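Local coordinates for protein AvrRxo1-ORF1 (Xanthomonas oryzae pv. oryzicola, PDB 4Z8T) that is a type III effector with a polynucleotide kinase-like domain, probably a P-loop phosphotransferase, and forms a complex with its partner AvrRxo1-ORF2, at residues D184-L189 against S222-V227. Sequence-based numbering, arbitrary orientation.
Sequences DIDAPL and SNRMYV
A single buried arginine, Arg224, grips the carboxylates of both Asp184 and Asp186, a compact example of how a charged cluster can be balanced inside a protein. Its guanidinium meets Asp184 side-on: Arg224 NE bonds to Asp184 OD2 at 2.8 Å, and Arg224 NH2 reaches Asp184 OD1 at 2.9 Å, both nearly straight. These acceptors lie close to the guanidinium plane, yet the carboxylate is tilted 51° against it, and its oxygens are approached from above their own plane. The remaining nitrogen, NH1 of Arg224, bonds to Asp186 OD1 at 2.8 Å; here the two flat groups stand almost perpendicular, at 86°. The arginine leaves the first turn of helix 224-233 extended and then bends at its third torsion, which turns the guanidinium between the two acids. With CG trans to the backbone nitrogen (chi1 -170°), Asp184 presents both oxygens to it. A water bonded to the carbonyl O of Ile185 at 2.6 Å also accepts a longer bond from Arg224 NH2, at 3.3 Å. With this water and the two acids round its edge, the guanidinium is probably held against rotation. Further charges extend the network: Arg71 pairs with Asp184 and Arg221 with Asp186, which would help offset the two buried acids, while the carbonyl of Ile273 takes another bond from NH1. The cluster thus ties the end of strand 179-185 and the loop after it to the start of helix 224-233, beside a probable Walker A loop and a bound sulfate, in the parallel strand-and-helix core characteristic of P-loop kinases of the zeta-toxin type.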
loop_
_atom_site.group_PDB
_atom_site.type_symbol
_atom_site.label_atom_id
_atom_site.label_comp_id
_atom_site.label_asym_id
_atom_site.label_seq_id
_atom_site.Cartn_x
_atom_site.Cartn_y
_atom_site.Cartn_z
ATOM N N ASP A 184 23.159 -0.254 1.742
ATOM C CA ASP A 184 21.896 -0.603 2.373
ATOM C C ASP A 184 21.061 -1.249 1.270
ATOM O O ASP A 184 20.870 -0.663 0.208
ATOM C CB ASP A 184 21.259 0.697 2.867
ATOM C CG ASP A 184 20.054 0.480 3.748
ATOM O OD1 ASP A 184 19.701 -0.682 4.046
ATOM O OD2 ASP A 184 19.451 1.499 4.146
ATOM N N ILE A 185 20.610 -2.478 1.511
ATOM C CA ILE A 185 20.018 -3.300 0.460
ATOM C C ILE A 185 18.611 -3.698 0.872
ATOM O O ILE A 185 18.407 -4.275 1.943
ATOM C CB ILE A 185 20.859 -4.580 0.235
ATOM C CG1 ILE A 185 22.295 -4.214 -0.203
ATOM C CG2 ILE A 185 20.199 -5.440 -0.847
ATOM C CD1 ILE A 185 23.357 -4.391 0.878
ATOM N N ASP A 186 17.638 -3.372 0.025
ATOM C CA ASP A 186 16.233 -3.649 0.318
ATOM C C ASP A 186 15.604 -4.561 -0.722
ATOM O O ASP A 186 15.909 -4.456 -1.915
ATOM C CB ASP A 186 15.422 -2.356 0.324
ATOM C CG ASP A 186 13.995 -2.582 0.748
ATOM O OD1 ASP A 186 13.745 -2.550 1.976
ATOM O OD2 ASP A 186 13.119 -2.821 -0.120
ATOM N N ALA A 187 14.727 -5.446 -0.256
ATOM C CA ALA A 187 13.838 -6.196 -1.135
ATOM C C ALA A 187 12.479 -6.290 -0.467
ATOM O O ALA A 187 12.376 -6.197 0.755
ATOM C CB ALA A 187 14.397 -7.589 -1.390
ATOM N N PRO A 188 11.424 -6.485 -1.263
ATOM C CA PRO A 188 10.098 -6.693 -0.682
ATOM C C PRO A 188 10.123 -7.881 0.268
ATOM O O PRO A 188 10.928 -8.801 0.073
ATOM C CB PRO A 188 9.229 -7.020 -1.903
ATOM C CG PRO A 188 9.922 -6.369 -3.047
ATOM C CD PRO A 188 11.394 -6.410 -2.736
ATOM N N LEU A 189 9.261 -7.855 1.277
ATOM C CA LEU A 189 9.239 -8.914 2.277
ATOM C C LEU A 189 9.076 -10.283 1.646
ATOM O O LEU A 189 9.743 -11.227 2.044
ATOM C CB LEU A 189 8.129 -8.662 3.288
ATOM C CG LEU A 189 7.886 -9.725 4.363
ATOM C CD1 LEU A 189 9.150 -10.056 5.135
ATOM C CD2 LEU A 189 6.814 -9.215 5.323
ATOM N N SER A 222 11.782 1.048 8.731
ATOM C CA SER A 222 11.372 2.147 9.617
ATOM C C SER A 222 12.532 3.043 10.040
ATOM O O SER A 222 12.343 4.241 10.301
ATOM C CB SER A 222 10.661 1.608 10.865
ATOM O OG SER A 222 9.434 0.990 10.505
ATOM N N ASN A 223 13.727 2.467 10.117
ATOM C CA ASN A 223 14.896 3.206 10.573
ATOM C C ASN A 223 15.853 3.619 9.471
ATOM O O ASN A 223 16.912 4.169 9.744
ATOM C CB ASN A 223 15.636 2.399 11.634
ATOM C CG ASN A 223 14.838 2.275 12.899
ATOM O OD1 ASN A 223 14.584 3.277 13.571
ATOM N ND2 ASN A 223 14.431 1.058 13.238
ATOM N N ARG A 224 15.470 3.374 8.222
ATOM C CA ARG A 224 16.333 3.669 7.086
ATOM C C ARG A 224 16.691 5.150 6.944
ATOM O O ARG A 224 17.850 5.493 6.699
ATOM C CB ARG A 224 15.651 3.156 5.810
ATOM C CG ARG A 224 16.413 3.405 4.522
ATOM C CD ARG A 224 15.969 2.387 3.499
ATOM N NE ARG A 224 16.678 1.115 3.664
ATOM C CZ ARG A 224 16.148 -0.089 3.449
ATOM N NH1 ARG A 224 14.880 -0.205 3.095
ATOM N NH2 ARG A 224 16.908 -1.179 3.590
HETATM N N MSE A 225 15.707 6.030 7.099
HETATM C CA MSE A 225 15.977 7.443 6.875
HETATM C C MSE A 225 16.857 8.031 7.981
HETATM O O MSE A 225 17.598 8.991 7.742
HETATM C CB MSE A 225 14.685 8.229 6.667
HETATM C CG MSE A 225 14.014 7.827 5.370
HETATM SE SE MSE A 225 12.408 8.867 5.001
HETATM C CE MSE A 225 13.239 10.276 4.012
ATOM N N TYR A 226 16.800 7.439 9.171
ATOM C CA TYR A 226 17.710 7.840 10.244
ATOM C C TYR A 226 19.153 7.584 9.841
ATOM O O TYR A 226 20.045 8.407 10.091
ATOM C CB TYR A 226 17.399 7.094 11.546
ATOM C CG TYR A 226 18.393 7.387 12.645
ATOM C CD1 TYR A 226 19.557 6.632 12.786
ATOM C CD2 TYR A 226 18.179 8.429 13.534
ATOM C CE1 TYR A 226 20.479 6.910 13.787
ATOM C CE2 TYR A 226 19.092 8.704 14.538
ATOM C CZ TYR A 226 20.234 7.947 14.658
ATOM O OH TYR A 226 21.139 8.234 15.661
ATOM N N VAL A 227 19.398 6.434 9.214
ATOM C CA VAL A 227 20.743 6.138 8.748
ATOM C C VAL A 227 21.189 7.153 7.696
ATOM O O VAL A 227 22.294 7.668 7.755
ATOM C CB VAL A 227 20.830 4.698 8.176
ATOM C CG1 VAL A 227 22.253 4.405 7.701
ATOM C CG2 VAL A 227 20.399 3.703 9.233
HETATM O O HOH W 1 16.639 -4.413 3.828
#